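Local atomic coordinates of fibrinogen binding protein (Staphylococcus aureus subsp. aureus Mu50, PDB entry 3DOA), a protein that probably binds fibrinogen and carries the N-terminal and middle domains of the NFACT family, whose relatives act in ribosome-associated quality control. Residues Asp30-Leu35 and Ile51-Ser56; Arg57-Thr62 and Leu272-Tyr277; Ile93-Arg98 and Lys168-Asp173; Ala2-Phe7 and Gly200-Ile205. All blocks are in the same frame, centred on the assembly; numbering follows the deposited sequence.

Contact 1 (Asp30-Leu35 and Ile51-Ser56)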
loop_
_atom_site.group_PDB
_atom_site.type_symbol
_atom_site.label_atom_id
_atom_site.label_comp_id
_atom_site.label_asym_id
_atom_site.label_seq_id
_atom_site.Cartn_x
_atom_site.Cartn_y
_atom_site.Cartn_z
ATOM N N ASP A 30 -19.138 5.007 -1.849
ATOM C CA ASP A 30 -19.451 5.356 -0.447
ATOM C C ASP A 30 -18.468 6.389 0.090
ATOM O O ASP A 30 -17.551 6.782 -0.614
ATOM C CB ASP A 30 -19.427 4.103 0.437
ATOM C CG ASP A 30 -18.032 3.507 0.588
ATOM O OD1 ASP A 30 -16.993 4.200 0.413
ATOM O OD2 ASP A 30 -17.962 2.313 0.882
ATOM N N ASN A 31 -18.598 6.773 1.354
ATOM C CA ASN A 31 -17.744 7.820 1.897
ATOM C C ASN A 31 -16.319 7.460 2.084
ATOM O O ASN A 31 -15.538 8.314 2.453
ATOM C CB ASN A 31 -18.242 8.264 3.240
ATOM C CG ASN A 31 -19.489 9.046 3.138
ATOM O OD1 ASN A 31 -20.588 8.503 3.397
ATOM N ND2 ASN A 31 -19.363 10.334 2.698
ATOM N N ASP A 32 -15.975 6.202 1.857
ATOM C CA ASP A 32 -14.644 5.689 2.163
ATOM C C ASP A 32 -13.932 5.188 0.919
ATOM O O ASP A 32 -12.827 4.679 1.013
ATOM C CB ASP A 32 -14.756 4.544 3.184
ATOM C CG ASP A 32 -15.202 5.029 4.595
ATOM O OD1 ASP A 32 -14.563 5.970 5.155
ATOM O OD2 ASP A 32 -16.188 4.454 5.150
ATOM N N THR A 33 -14.536 5.344 -0.252
ATOM C CA THR A 33 -14.045 4.622 -1.389
ATOM C C THR A 33 -14.103 5.375 -2.687
ATOM O O THR A 33 -15.142 5.971 -3.049
ATOM C CB THR A 33 -14.899 3.429 -1.619
ATOM O OG1 THR A 33 -15.046 2.721 -0.388
ATOM C CG2 THR A 33 -14.261 2.560 -2.683
ATOM N N ILE A 34 -12.987 5.314 -3.402
ATOM C CA ILE A 34 -12.906 5.826 -4.739
ATOM C C ILE A 34 -12.569 4.699 -5.680
ATOM O O ILE A 34 -11.651 3.904 -5.478
ATOM C CB ILE A 34 -11.895 7.002 -4.873
ATOM C CG1 ILE A 34 -12.521 8.307 -4.359
ATOM C CG2 ILE A 34 -11.454 7.221 -6.288
ATOM C CD1 ILE A 34 -13.869 8.660 -5.013
ATOM N N LEU A 35 -13.360 4.684 -6.734
ATOM C CA LEU A 35 -13.327 3.721 -7.801
ATOM C C LEU A 35 -12.860 4.489 -9.007
ATOM O O LEU A 35 -13.490 5.469 -9.399
ATOM C CB LEU A 35 -14.759 3.242 -8.006
ATOM C CG LEU A 35 -14.956 1.783 -8.366
ATOM C CD1 LEU A 35 -13.802 0.892 -7.803
ATOM C CD2 LEU A 35 -16.363 1.358 -7.886
ATOM N N ILE A 51 -10.271 3.995 1.884
ATOM C CA ILE A 51 -9.650 4.802 2.903
ATOM C C ILE A 51 -10.259 4.266 4.218
ATOM O O ILE A 51 -10.079 4.852 5.284
ATOM C CB ILE A 51 -10.106 6.264 2.591
ATOM C CG1 ILE A 51 -9.462 7.379 3.387
ATOM C CG2 ILE A 51 -11.658 6.456 2.885
ATOM C CD1 ILE A 51 -10.591 8.624 3.566
ATOM N N HIS A 52 -10.999 3.151 4.129
ATOM C CA HIS A 52 -11.817 2.680 5.232
ATOM C C HIS A 52 -10.942 2.312 6.461
ATOM O O HIS A 52 -9.876 1.680 6.306
ATOM C CB HIS A 52 -12.594 1.475 4.758
ATOM C CG HIS A 52 -13.479 0.910 5.802
ATOM N ND1 HIS A 52 -14.812 1.246 5.902
ATOM C CD2 HIS A 52 -13.213 0.097 6.847
ATOM C CE1 HIS A 52 -15.340 0.624 6.942
ATOM N NE2 HIS A 52 -14.388 -0.077 7.531
ATOM N N PRO A 53 -11.368 2.721 7.676
ATOM C CA PRO A 53 -10.528 2.648 8.886
ATOM C C PRO A 53 -10.031 1.247 9.211
ATOM O O PRO A 53 -8.916 1.060 9.730
ATOM C CB PRO A 53 -11.419 3.174 9.974
ATOM C CG PRO A 53 -12.769 3.167 9.419
ATOM C CD PRO A 53 -12.673 3.312 7.979
ATOM N N ASN A 54 -10.834 0.256 8.869
ATOM C CA ASN A 54 -10.352 -1.119 8.933
ATOM C C ASN A 54 -9.782 -1.644 7.662
ATOM O O ASN A 54 -8.725 -2.221 7.708
ATOM C CB ASN A 54 -11.492 -1.988 9.376
ATOM C CG ASN A 54 -12.020 -1.541 10.714
ATOM O OD1 ASN A 54 -11.207 -1.207 11.591
ATOM N ND2 ASN A 54 -13.358 -1.476 10.877
ATOM N N PHE A 55 -10.441 -1.374 6.522
ATOM C CA PHE A 55 -10.170 -2.080 5.270
ATOM C C PHE A 55 -9.352 -1.286 4.268
ATOM O O PHE A 55 -9.192 -1.714 3.126
ATOM C CB PHE A 55 -11.469 -2.477 4.611
ATOM C CG PHE A 55 -12.463 -3.112 5.548
ATOM C CD1 PHE A 55 -12.066 -3.758 6.691
ATOM C CD2 PHE A 55 -13.827 -3.078 5.258
ATOM C CE1 PHE A 55 -13.011 -4.321 7.508
ATOM C CE2 PHE A 55 -14.734 -3.634 6.077
ATOM C CZ PHE A 55 -14.335 -4.254 7.189
ATOM N N SER A 56 -8.822 -0.144 4.682
ATOM C CA SER A 56 -7.991 0.657 3.791
ATOM C C SER A 56 -7.138 -0.202 2.917
ATOM O O SER A 56 -6.527 -1.086 3.437
ATOM C CB SER A 56 -7.030 1.503 4.591
ATOM O OG SER A 56 -7.425 2.842 4.487
#
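Asp32 meets Ile51 and His52 at one end of the four-stranded antiparallel sheet, where the type I turn Asp30-Thr33 that links strands 22-30 and 33-40 lies beside the loop leaving strand 43-50. The closer, buried side of the contact lies next to the sheet. Ile51 N donates to Asp32 O at 2.8 Å, an oxygen whose modelled place is somewhat uncertain, and so carries the antiparallel pairing of Ile34 with Leu49 a step past the strand ends. The Ile51 side chain lies beside Asp32 CB, although the exact placement of its CG2 branch is doubtful as modelled. Phe141 and Lys142 pack on the Ile51 side chain from elsewhere, and this end of the contact is buried.

Toward solvent the fit slackens. Asp32 OD2 comes within 3.6 Å of His52 ND1, but the carboxylate stands nearly upright to the imidazole, their planes 82° apart, and approaches the ring obliquely. The imidazole is flanked within its own loop by Pro53 CD on one face and Phe55 CD2 on the other. Pro53 CD also marks the outer limit of the contact, 4.3 Å from Asp32 OD1.

The turn itself is stiffened by Asp30. Its OD1 accepts from Asp32 N at 2.7 Å, an Asx turn, and from Thr33 OG1 at 2.6 Å. The two donors reach that single oxygen from opposite faces of the carboxylate, the hydroxyl on the syn side and the amide N from above the plane.

Contact 2 (Arg57-Thr62 and Leu272-Tyr277)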
loop_
_atom_site.group_PDB
_atom_site.type_symbol
_atom_site.label_atom_id
_atom_site.label_comp_id
_atom_site.label_asym_id
_atom_site.label_seq_id
_atom_site.Cartn_x
_atom_site.Cartn_y
_atom_site.Cartn_z
ATOM N N ARG A 57 -7.021 0.113 1.625
ATOM C CA ARG A 57 -6.316 -0.729 0.644
ATOM C C ARG A 57 -6.382 -0.193 -0.800
ATOM O O ARG A 57 -7.153 0.722 -1.090
ATOM C CB ARG A 57 -6.956 -2.113 0.632
ATOM C CG ARG A 57 -8.370 -2.162 0.090
ATOM C CD ARG A 57 -8.934 -3.529 0.296
ATOM N NE ARG A 57 -10.177 -3.760 -0.415
ATOM C CZ ARG A 57 -11.374 -3.336 -0.010
ATOM N NH1 ARG A 57 -11.555 -2.652 1.132
ATOM N NH2 ARG A 57 -12.414 -3.630 -0.767
ATOM N N LEU A 58 -5.628 -0.837 -1.703
ATOM C CA LEU A 58 -5.543 -0.474 -3.113
ATOM C C LEU A 58 -5.524 -1.734 -3.979
ATOM O O LEU A 58 -4.666 -2.611 -3.813
ATOM C CB LEU A 58 -4.278 0.365 -3.364
ATOM C CG LEU A 58 -3.832 0.524 -4.833
ATOM C CD1 LEU A 58 -4.772 1.519 -5.612
ATOM C CD2 LEU A 58 -2.379 0.967 -4.853
ATOM N N GLN A 59 -6.443 -1.842 -4.919
ATOM C CA GLN A 59 -6.476 -3.062 -5.658
ATOM C C GLN A 59 -7.203 -2.789 -6.965
ATOM O O GLN A 59 -7.848 -1.749 -7.093
ATOM C CB GLN A 59 -7.205 -4.092 -4.779
ATOM C CG GLN A 59 -8.660 -4.361 -5.175
ATOM C CD GLN A 59 -9.500 -5.052 -4.129
ATOM O OE1 GLN A 59 -9.567 -4.638 -2.978
ATOM N NE2 GLN A 59 -10.219 -6.060 -4.557
ATOM N N LEU A 60 -7.085 -3.680 -7.939
ATOM C CA LEU A 60 -8.062 -3.756 -9.012
ATOM C C LEU A 60 -9.172 -4.679 -8.558
ATOM O O LEU A 60 -8.890 -5.620 -7.887
ATOM C CB LEU A 60 -7.431 -4.347 -10.268
ATOM C CG LEU A 60 -6.605 -3.421 -11.157
ATOM C CD1 LEU A 60 -5.863 -2.390 -10.296
ATOM C CD2 LEU A 60 -5.667 -4.263 -11.968
ATOM N N THR A 61 -10.395 -4.476 -8.995
ATOM C CA THR A 61 -11.452 -5.363 -8.583
ATOM C C THR A 61 -12.458 -5.631 -9.659
ATOM O O THR A 61 -12.330 -5.162 -10.762
ATOM C CB THR A 61 -12.206 -4.788 -7.429
ATOM O OG1 THR A 61 -13.279 -5.664 -7.097
ATOM C CG2 THR A 61 -12.772 -3.479 -7.809
ATOM N N THR A 62 -13.471 -6.404 -9.304
ATOM C CA THR A 62 -14.583 -6.702 -10.181
ATOM C C THR A 62 -15.866 -6.372 -9.458
ATOM O O THR A 62 -16.043 -6.743 -8.326
ATOM C CB THR A 62 -14.587 -8.121 -10.559
ATOM O OG1 THR A 62 -13.364 -8.403 -11.230
ATOM C CG2 THR A 62 -15.711 -8.356 -11.489
ATOM N N LEU A 272 -7.199 -12.077 -4.621
ATOM C CA LEU A 272 -7.098 -12.385 -3.201
ATOM C C LEU A 272 -7.954 -11.400 -2.422
ATOM O O LEU A 272 -8.816 -11.783 -1.662
ATOM C CB LEU A 272 -5.634 -12.328 -2.759
ATOM C CG LEU A 272 -5.298 -12.389 -1.260
ATOM C CD1 LEU A 272 -5.843 -13.704 -0.726
ATOM C CD2 LEU A 272 -3.779 -12.207 -0.986
ATOM N N LEU A 273 -7.735 -10.114 -2.666
ATOM C CA LEU A 273 -8.516 -9.068 -2.010
ATOM C C LEU A 273 -10.021 -9.118 -2.375
ATOM O O LEU A 273 -10.874 -9.030 -1.493
ATOM C CB LEU A 273 -7.910 -7.694 -2.315
ATOM C CG LEU A 273 -6.752 -7.107 -1.483
ATOM C CD1 LEU A 273 -6.153 -8.100 -0.518
ATOM C CD2 LEU A 273 -5.656 -6.539 -2.419
ATOM N N ASP A 274 -10.348 -9.262 -3.655
ATOM C CA ASP A 274 -11.758 -9.327 -4.061
ATOM C C ASP A 274 -12.524 -10.273 -3.106
ATOM O O ASP A 274 -13.598 -9.946 -2.593
ATOM C CB ASP A 274 -11.909 -9.817 -5.530
ATOM C CG ASP A 274 -12.112 -8.665 -6.564
ATOM O OD1 ASP A 274 -12.318 -7.503 -6.147
ATOM O OD2 ASP A 274 -12.100 -8.931 -7.806
ATOM N N ARG A 275 -11.944 -11.439 -2.854
ATOM C CA ARG A 275 -12.562 -12.428 -2.005
ATOM C C ARG A 275 -12.590 -11.955 -0.575
ATOM O O ARG A 275 -13.641 -11.768 0.022
ATOM C CB ARG A 275 -11.785 -13.745 -2.120
ATOM C CG ARG A 275 -12.373 -14.899 -1.344
ATOM C CD ARG A 275 -11.709 -15.021 0.009
ATOM N NE ARG A 275 -11.715 -16.414 0.463
ATOM C CZ ARG A 275 -12.663 -16.982 1.220
ATOM N NH1 ARG A 275 -13.722 -16.283 1.659
ATOM N NH2 ARG A 275 -12.552 -18.269 1.540
ATOM N N PHE A 276 -11.420 -11.728 -0.031
ATOM C CA PHE A 276 -11.314 -11.401 1.360
ATOM C C PHE A 276 -12.227 -10.280 1.864
ATOM O O PHE A 276 -12.550 -10.251 3.035
ATOM C CB PHE A 276 -9.894 -11.019 1.656
ATOM C CG PHE A 276 -9.613 -10.890 3.102
ATOM C CD1 PHE A 276 -9.065 -11.946 3.810
ATOM C CD2 PHE A 276 -9.878 -9.719 3.768
ATOM C CE1 PHE A 276 -8.782 -11.813 5.161
ATOM C CE2 PHE A 276 -9.606 -9.594 5.107
ATOM C CZ PHE A 276 -9.062 -10.624 5.807
ATOM N N TYR A 277 -12.613 -9.326 1.022
ATOM C CA TYR A 277 -13.457 -8.229 1.520
ATOM C C TYR A 277 -14.834 -8.326 1.017
ATOM O O TYR A 277 -15.514 -7.355 0.925
ATOM C CB TYR A 277 -12.871 -6.856 1.227
ATOM C CG TYR A 277 -11.677 -6.549 2.084
ATOM C CD1 TYR A 277 -11.816 -6.169 3.421
ATOM C CD2 TYR A 277 -10.407 -6.625 1.556
ATOM C CE1 TYR A 277 -10.710 -5.891 4.223
ATOM C CE2 TYR A 277 -9.285 -6.341 2.337
ATOM C CZ TYR A 277 -9.444 -5.995 3.672
ATOM O OH TYR A 277 -8.294 -5.766 4.387
#
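Strand 57-61, an outermost strand of the four-stranded antiparallel sheet, and helix 272-276 cross almost perpendicularly, with their axes 8.4 Å apart and a signed angle of -91°. This is helix-on-sheet packing between regions some 210 residues apart in sequence. The backbones draw nearest at the far end of the strand, where the CA atoms of Thr61 and Asp274 are 6.0 Å apart.

Side chains from alternate strand positions face the helix. Arg57 starts with CG between the backbone N and the carbonyl carbon (chi1 68°) and then runs extended to NE, which delivers its guanidinium to a face of the Tyr277 ring. The two flat groups are stacked with planes only 18° apart; Arg57 CZ sits 4.2 Å from the centroid of the Tyr277 ring, an off-centre cation-pi contact. Phe276 CD2 lies over the opposite face of the tyrosine, sandwiching the ring. Gln59 fixes the rotation of the arginine: its OE1 accepts from Arg57 NE at 2.8 Å, in the guanidinium plane and almost in line with the C=O bond, while NH1 is bound to Phe55 O.

The Gln59 side chain also lies alongside Leu273, the two running antiparallel, with Gln59 OE1 3.5 Å from Leu273 CB and Gln59 CB 3.7 Å from Leu273 CD2. Met11 of helix 5-15 packs on both residues, making a three-way junction. At the end of the strand polar groups take over, and Asp274 turns its carboxylate toward the backbone of Thr62. There Asp274 OD2 accepts a weak hydrogen bond from Thr62 N at 3.2 Å.

Contact 3 (Ile93-Arg98 and Lys168-Asp173)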
loop_
_atom_site.group_PDB
_atom_site.type_symbol
_atom_site.label_atom_id
_atom_site.label_comp_id
_atom_site.label_asym_id
_atom_site.label_seq_id
_atom_site.Cartn_x
_atom_site.Cartn_y
_atom_site.Cartn_z
ATOM N N ILE A 93 6.185 5.101 -1.962
ATOM C CA ILE A 93 7.181 5.980 -1.351
ATOM C C ILE A 93 7.977 5.174 -0.359
ATOM O O ILE A 93 7.482 4.767 0.676
ATOM C CB ILE A 93 6.575 7.228 -0.715
ATOM C CG1 ILE A 93 5.610 7.898 -1.713
ATOM C CG2 ILE A 93 7.647 8.188 -0.380
ATOM C CD1 ILE A 93 6.078 8.050 -3.206
ATOM N N GLY A 94 9.223 4.927 -0.717
ATOM C CA GLY A 94 10.103 4.070 0.068
ATOM C C GLY A 94 9.489 2.698 0.182
ATOM O O GLY A 94 8.882 2.158 -0.794
ATOM N N ASN A 95 9.616 2.171 1.410
ATOM C CA ASN A 95 8.854 0.949 1.829
ATOM C C ASN A 95 7.588 1.253 2.657
ATOM O O ASN A 95 7.048 0.354 3.235
ATOM C CB ASN A 95 9.782 -0.102 2.503
ATOM C CG ASN A 95 9.098 -1.445 2.725
ATOM O OD1 ASN A 95 8.503 -2.050 1.809
ATOM N ND2 ASN A 95 9.170 -1.911 3.976
ATOM N N ASP A 96 7.081 2.495 2.602
ATOM C CA ASP A 96 5.958 2.917 3.419
ATOM C C ASP A 96 4.691 2.432 2.795
ATOM O O ASP A 96 4.729 1.857 1.735
ATOM C CB ASP A 96 5.911 4.427 3.669
ATOM C CG ASP A 96 4.991 4.779 4.859
ATOM O OD1 ASP A 96 4.597 3.825 5.581
ATOM O OD2 ASP A 96 4.604 5.962 5.100
ATOM N N ARG A 97 3.593 2.588 3.521
ATOM C CA ARG A 97 2.249 2.213 3.068
ATOM C C ARG A 97 1.515 3.429 2.345
ATOM O O ARG A 97 0.407 3.894 2.743
ATOM C CB ARG A 97 1.376 1.725 4.247
ATOM C CG ARG A 97 1.793 0.491 5.052
ATOM C CD ARG A 97 1.490 0.753 6.581
ATOM N NE ARG A 97 1.305 -0.521 7.283
ATOM C CZ ARG A 97 2.212 -1.211 8.039
ATOM N NH1 ARG A 97 3.448 -0.738 8.295
ATOM N NH2 ARG A 97 1.863 -2.397 8.581
ATOM N N ARG A 98 2.169 3.839 1.257
ATOM C CA ARG A 98 1.903 4.998 0.474
ATOM C C ARG A 98 2.163 4.754 -1.030
ATOM O O ARG A 98 3.257 4.332 -1.459
ATOM C CB ARG A 98 2.805 6.102 0.941
ATOM C CG ARG A 98 2.295 6.749 2.160
ATOM C CD ARG A 98 3.377 7.480 2.946
ATOM N NE ARG A 98 3.721 8.793 2.404
ATOM C CZ ARG A 98 4.962 9.287 2.361
ATOM N NH1 ARG A 98 5.984 8.577 2.808
ATOM N NH2 ARG A 98 5.188 10.506 1.856
ATOM N N LYS A 168 12.331 5.532 10.607
ATOM C CA LYS A 168 12.536 4.122 10.539
ATOM C C LYS A 168 13.472 3.924 9.389
ATOM O O LYS A 168 13.829 4.868 8.733
ATOM C CB LYS A 168 11.220 3.439 10.258
ATOM C CG LYS A 168 10.238 3.531 11.366
ATOM C CD LYS A 168 9.407 2.295 11.429
ATOM C CE LYS A 168 8.044 2.564 11.935
ATOM N NZ LYS A 168 7.780 1.931 13.218
ATOM N N ILE A 169 13.880 2.692 9.148
ATOM C CA ILE A 169 14.794 2.396 8.079
ATOM C C ILE A 169 14.107 1.565 7.040
ATOM O O ILE A 169 13.181 0.852 7.334
ATOM C CB ILE A 169 15.981 1.632 8.574
ATOM C CG1 ILE A 169 16.765 2.477 9.543
ATOM C CG2 ILE A 169 16.871 1.318 7.447
ATOM C CD1 ILE A 169 16.807 1.929 10.907
ATOM N N ASN A 170 14.555 1.689 5.807
ATOM C CA ASN A 170 13.988 0.924 4.712
ATOM C C ASN A 170 14.702 -0.457 4.709
ATOM O O ASN A 170 15.920 -0.570 4.470
ATOM C CB ASN A 170 14.099 1.655 3.359
ATOM C CG ASN A 170 13.306 0.959 2.210
ATOM O OD1 ASN A 170 13.264 -0.274 2.070
ATOM N ND2 ASN A 170 12.664 1.763 1.391
ATOM N N PRO A 171 13.929 -1.511 4.997
ATOM C CA PRO A 171 14.487 -2.804 5.018
ATOM C C PRO A 171 15.155 -3.136 3.730
ATOM O O PRO A 171 16.010 -4.016 3.724
ATOM C CB PRO A 171 13.285 -3.706 5.224
ATOM C CG PRO A 171 12.166 -2.927 4.917
ATOM C CD PRO A 171 12.501 -1.569 5.315
ATOM N N TYR A 172 14.812 -2.485 2.635
ATOM C CA TYR A 172 15.535 -2.811 1.427
ATOM C C TYR A 172 16.890 -2.160 1.382
ATOM O O TYR A 172 17.666 -2.541 0.575
ATOM C CB TYR A 172 14.733 -2.473 0.201
ATOM C CG TYR A 172 13.561 -3.350 0.084
ATOM C CD1 TYR A 172 13.714 -4.649 -0.399
ATOM C CD2 TYR A 172 12.302 -2.924 0.470
ATOM C CE1 TYR A 172 12.663 -5.526 -0.482
ATOM C CE2 TYR A 172 11.208 -3.802 0.384
ATOM C CZ TYR A 172 11.420 -5.103 -0.095
ATOM O OH TYR A 172 10.404 -5.984 -0.210
ATOM N N ASP A 173 17.203 -1.201 2.249
ATOM C CA ASP A 173 18.476 -0.450 2.136
ATOM C C ASP A 173 19.552 -0.966 3.080
ATOM O O ASP A 173 20.570 -0.328 3.332
ATOM C CB ASP A 173 18.225 1.024 2.432
ATOM C CG ASP A 173 17.314 1.702 1.378
ATOM O OD1 ASP A 173 17.068 1.192 0.231
ATOM O OD2 ASP A 173 16.828 2.802 1.717
#
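The type II' turn Ile93-Asp96 brings Gly94 and Asn95 against the Asx turn headed by Asn170. In the first turn Asp96 N is bonded to Ile93 O; in the second, Asn170 OD1 accepts from Tyr172 N at 2.8 Å, which fixes the amide of Asn170 so that its ND2 faces Asn95. No hydrogen bond crosses the interface: Asn170 ND2 and Asn95 N, 3.1 Å apart, are both donors, and the remaining touches are packing. Asn170 OD1 approaches Asn95 CB to 3.5 Å.

The first turn closes the hairpin between strands 86-92 and 98-106 of the five-stranded antiparallel sheet, whereas Asn170 belongs to the loop ahead of helix 176-179, in a helical region consistent with the H2TH clan. Asn95 is the wedge between them. With CG turned away from its own backbone N (chi1 -170°), its amide reaches out across both Pro171 and Tyr172. Asn95 ND2 lies 3.3 Å from Pro171 CG and finds its hydrogen-bond acceptor in Glu199 O. Asn95 OD1 meets the edge of the Tyr172 ring in the ring plane, 3.5 Å from Tyr172 CE2, with the amide turned 85° to the ring. The far end of that tyrosine is held through OH by Thr232 OG1 of helix 220-232.

Contact 4 (Ala2-Phe7 and Gly200-Ile205)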
loop_
_atom_site.group_PDB
_atom_site.type_symbol
_atom_site.label_atom_id
_atom_site.label_comp_id
_atom_site.label_asym_id
_atom_site.label_seq_id
_atom_site.Cartn_x
_atom_site.Cartn_y
_atom_site.Cartn_z
ATOM N N ALA A 2 -2.291 -5.950 7.855
ATOM C CA ALA A 2 -1.720 -6.968 6.888
ATOM C C ALA A 2 -1.389 -6.370 5.532
ATOM O O ALA A 2 -0.555 -6.922 4.810
ATOM C CB ALA A 2 -2.627 -8.158 6.685
ATOM N N TYR A 3 -2.046 -5.257 5.161
ATOM C CA TYR A 3 -1.540 -4.376 4.074
ATOM C C TYR A 3 -0.292 -3.562 4.521
ATOM O O TYR A 3 -0.375 -2.457 4.889
ATOM C CB TYR A 3 -2.666 -3.497 3.539
ATOM C CG TYR A 3 -2.634 -3.261 2.017
ATOM C CD1 TYR A 3 -1.545 -2.615 1.394
ATOM C CD2 TYR A 3 -3.694 -3.659 1.216
ATOM C CE1 TYR A 3 -1.542 -2.380 0.029
ATOM C CE2 TYR A 3 -3.676 -3.454 -0.141
ATOM C CZ TYR A 3 -2.606 -2.816 -0.734
ATOM O OH TYR A 3 -2.601 -2.648 -2.088
ATOM N N ASP A 4 0.829 -4.250 4.589
ATOM C CA ASP A 4 2.185 -3.766 4.762
ATOM C C ASP A 4 2.738 -2.819 3.731
ATOM O O ASP A 4 2.225 -2.709 2.602
ATOM C CB ASP A 4 3.075 -4.957 4.371
ATOM C CG ASP A 4 3.161 -5.925 5.374
ATOM O OD1 ASP A 4 2.283 -5.861 6.230
ATOM O OD2 ASP A 4 4.097 -6.730 5.353
ATOM N N GLY A 5 3.924 -2.332 4.063
ATOM C CA GLY A 5 4.869 -1.922 3.074
ATOM C C GLY A 5 5.093 -2.997 2.040
ATOM O O GLY A 5 4.875 -2.785 0.864
ATOM N N LEU A 6 5.520 -4.178 2.459
ATOM C CA LEU A 6 5.914 -5.203 1.487
ATOM C C LEU A 6 4.755 -5.665 0.607
ATOM O O LEU A 6 4.925 -5.903 -0.593
ATOM C CB LEU A 6 6.602 -6.367 2.193
ATOM C CG LEU A 6 7.731 -5.979 3.164
ATOM C CD1 LEU A 6 7.928 -7.157 3.931
ATOM C CD2 LEU A 6 9.082 -5.590 2.539
ATOM N N PHE A 7 3.572 -5.770 1.190
ATOM C CA PHE A 7 2.377 -6.055 0.402
ATOM C C PHE A 7 2.185 -4.951 -0.653
ATOM O O PHE A 7 2.087 -5.225 -1.872
ATOM C CB PHE A 7 1.163 -6.146 1.307
ATOM C CG PHE A 7 0.004 -6.727 0.641
ATOM C CD1 PHE A 7 -0.175 -8.099 0.612
ATOM C CD2 PHE A 7 -0.890 -5.927 -0.024
ATOM C CE1 PHE A 7 -1.281 -8.704 -0.053
ATOM C CE2 PHE A 7 -1.999 -6.494 -0.680
ATOM C CZ PHE A 7 -2.200 -7.913 -0.693
ATOM N N GLY A 200 7.404 0.165 7.046
ATOM C CA GLY A 200 6.518 -0.744 6.351
ATOM C C GLY A 200 6.424 -2.181 6.816
ATOM O O GLY A 200 5.758 -2.986 6.162
ATOM N N PHE A 201 7.046 -2.521 7.935
ATOM C CA PHE A 201 6.882 -3.857 8.512
ATOM C C PHE A 201 5.552 -4.039 9.239
ATOM O O PHE A 201 4.890 -3.067 9.592
ATOM C CB PHE A 201 8.032 -4.171 9.463
ATOM C CG PHE A 201 9.238 -4.806 8.797
ATOM C CD1 PHE A 201 9.244 -5.129 7.425
ATOM C CD2 PHE A 201 10.342 -5.153 9.572
ATOM C CE1 PHE A 201 10.342 -5.742 6.848
ATOM C CE2 PHE A 201 11.426 -5.756 8.992
ATOM C CZ PHE A 201 11.421 -6.050 7.625
ATOM N N SER A 202 5.160 -5.298 9.399
ATOM C CA SER A 202 3.972 -5.726 10.153
ATOM C C SER A 202 4.343 -6.932 11.020
ATOM O O SER A 202 5.317 -7.690 10.702
ATOM C CB SER A 202 2.884 -6.221 9.215
ATOM O OG SER A 202 3.446 -7.183 8.332
ATOM N N PRO A 203 3.531 -7.165 12.063
ATOM C CA PRO A 203 3.505 -8.365 12.833
ATOM C C PRO A 203 3.711 -9.620 11.971
ATOM O O PRO A 203 4.641 -10.402 12.216
ATOM C CB PRO A 203 2.112 -8.309 13.404
ATOM C CG PRO A 203 1.937 -6.934 13.698
ATOM C CD PRO A 203 2.522 -6.231 12.567
ATOM N N LEU A 204 2.888 -9.760 10.940
ATOM C CA LEU A 204 2.978 -10.894 10.056
ATOM C C LEU A 204 4.385 -11.134 9.618
ATOM O O LEU A 204 4.911 -12.263 9.796
ATOM C CB LEU A 204 2.108 -10.711 8.822
ATOM C CG LEU A 204 0.625 -11.024 9.014
ATOM C CD1 LEU A 204 -0.355 -10.342 7.981
ATOM C CD2 LEU A 204 0.530 -12.535 8.974
ATOM N N ILE A 205 5.023 -10.109 9.064
ATOM C CA ILE A 205 6.338 -10.344 8.488
ATOM C C ILE A 205 7.427 -10.444 9.580
ATOM O O ILE A 205 8.341 -11.285 9.466
ATOM C CB ILE A 205 6.689 -9.298 7.400
ATOM C CG1 ILE A 205 7.819 -9.842 6.489
ATOM C CG2 ILE A 205 6.930 -7.901 8.017
ATOM C CD1 ILE A 205 7.369 -10.988 5.561
#
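Gly5 and Asp4 at the start of helix 5-15 are hydrogen-bonded to Gly200 and Ser202, which lead into helix 203-210. Gly5 N donates to a lone pair of Gly200 O at 2.9 Å, in the carbonyl plane though somewhat bent (132° at the hydrogen). Ser202 OG donates to the syn side of Asp4 OD1 at 2.7 Å. The serine is the N-cap of its helix and its OG also accepts weakly from Ile205 N, so the hydroxyl weakly caps its own helix while donating to Asp4. Lying near the first turns of two helices, the Asp4 carboxylate is probably stabilised in its charged form.

The backbones come closest at two glycines, with Gly5 CA and Gly200 CA 3.9 Å apart.

Apolar packing flanks the polar centre. Leu6 CD1 touches both Ile205 CG1 (3.7 Å) and Phe201 CE1 (4.0 Å), the leucine crossing the isoleucine at about a right angle, while Ala2 CB touches Leu204 CD1.

Around this buried junction, helix 220-232 packs on Leu6, Phe201 and Ile205 through Met229 and Val228, and strand 251-252 closes over Ala2, Ser202 and Leu204 with Phe251 and Tyr252.

Contact 4 is the buried one of the four, a meeting of two helix starts; the other three are partly buried. Contacts 1 and 2 serve the same four-stranded sheet and touch through Phe55 CB and Tyr277 CE1, 3.5 Å apart, but the first has a single backbone bond beside a turn and the second a flat cation-pi stack of a strand arginine on the tyrosine just past the helix. Contact 3 serves the other large sheet, about 23 Å from both between centres, and packs amides without a crossing hydrogen bond. Contact 4 links the two regions: Tyr3 OH is bonded to Leu58 O of contact 2, and Phe201 O to Arg97 NH1 of contact 3.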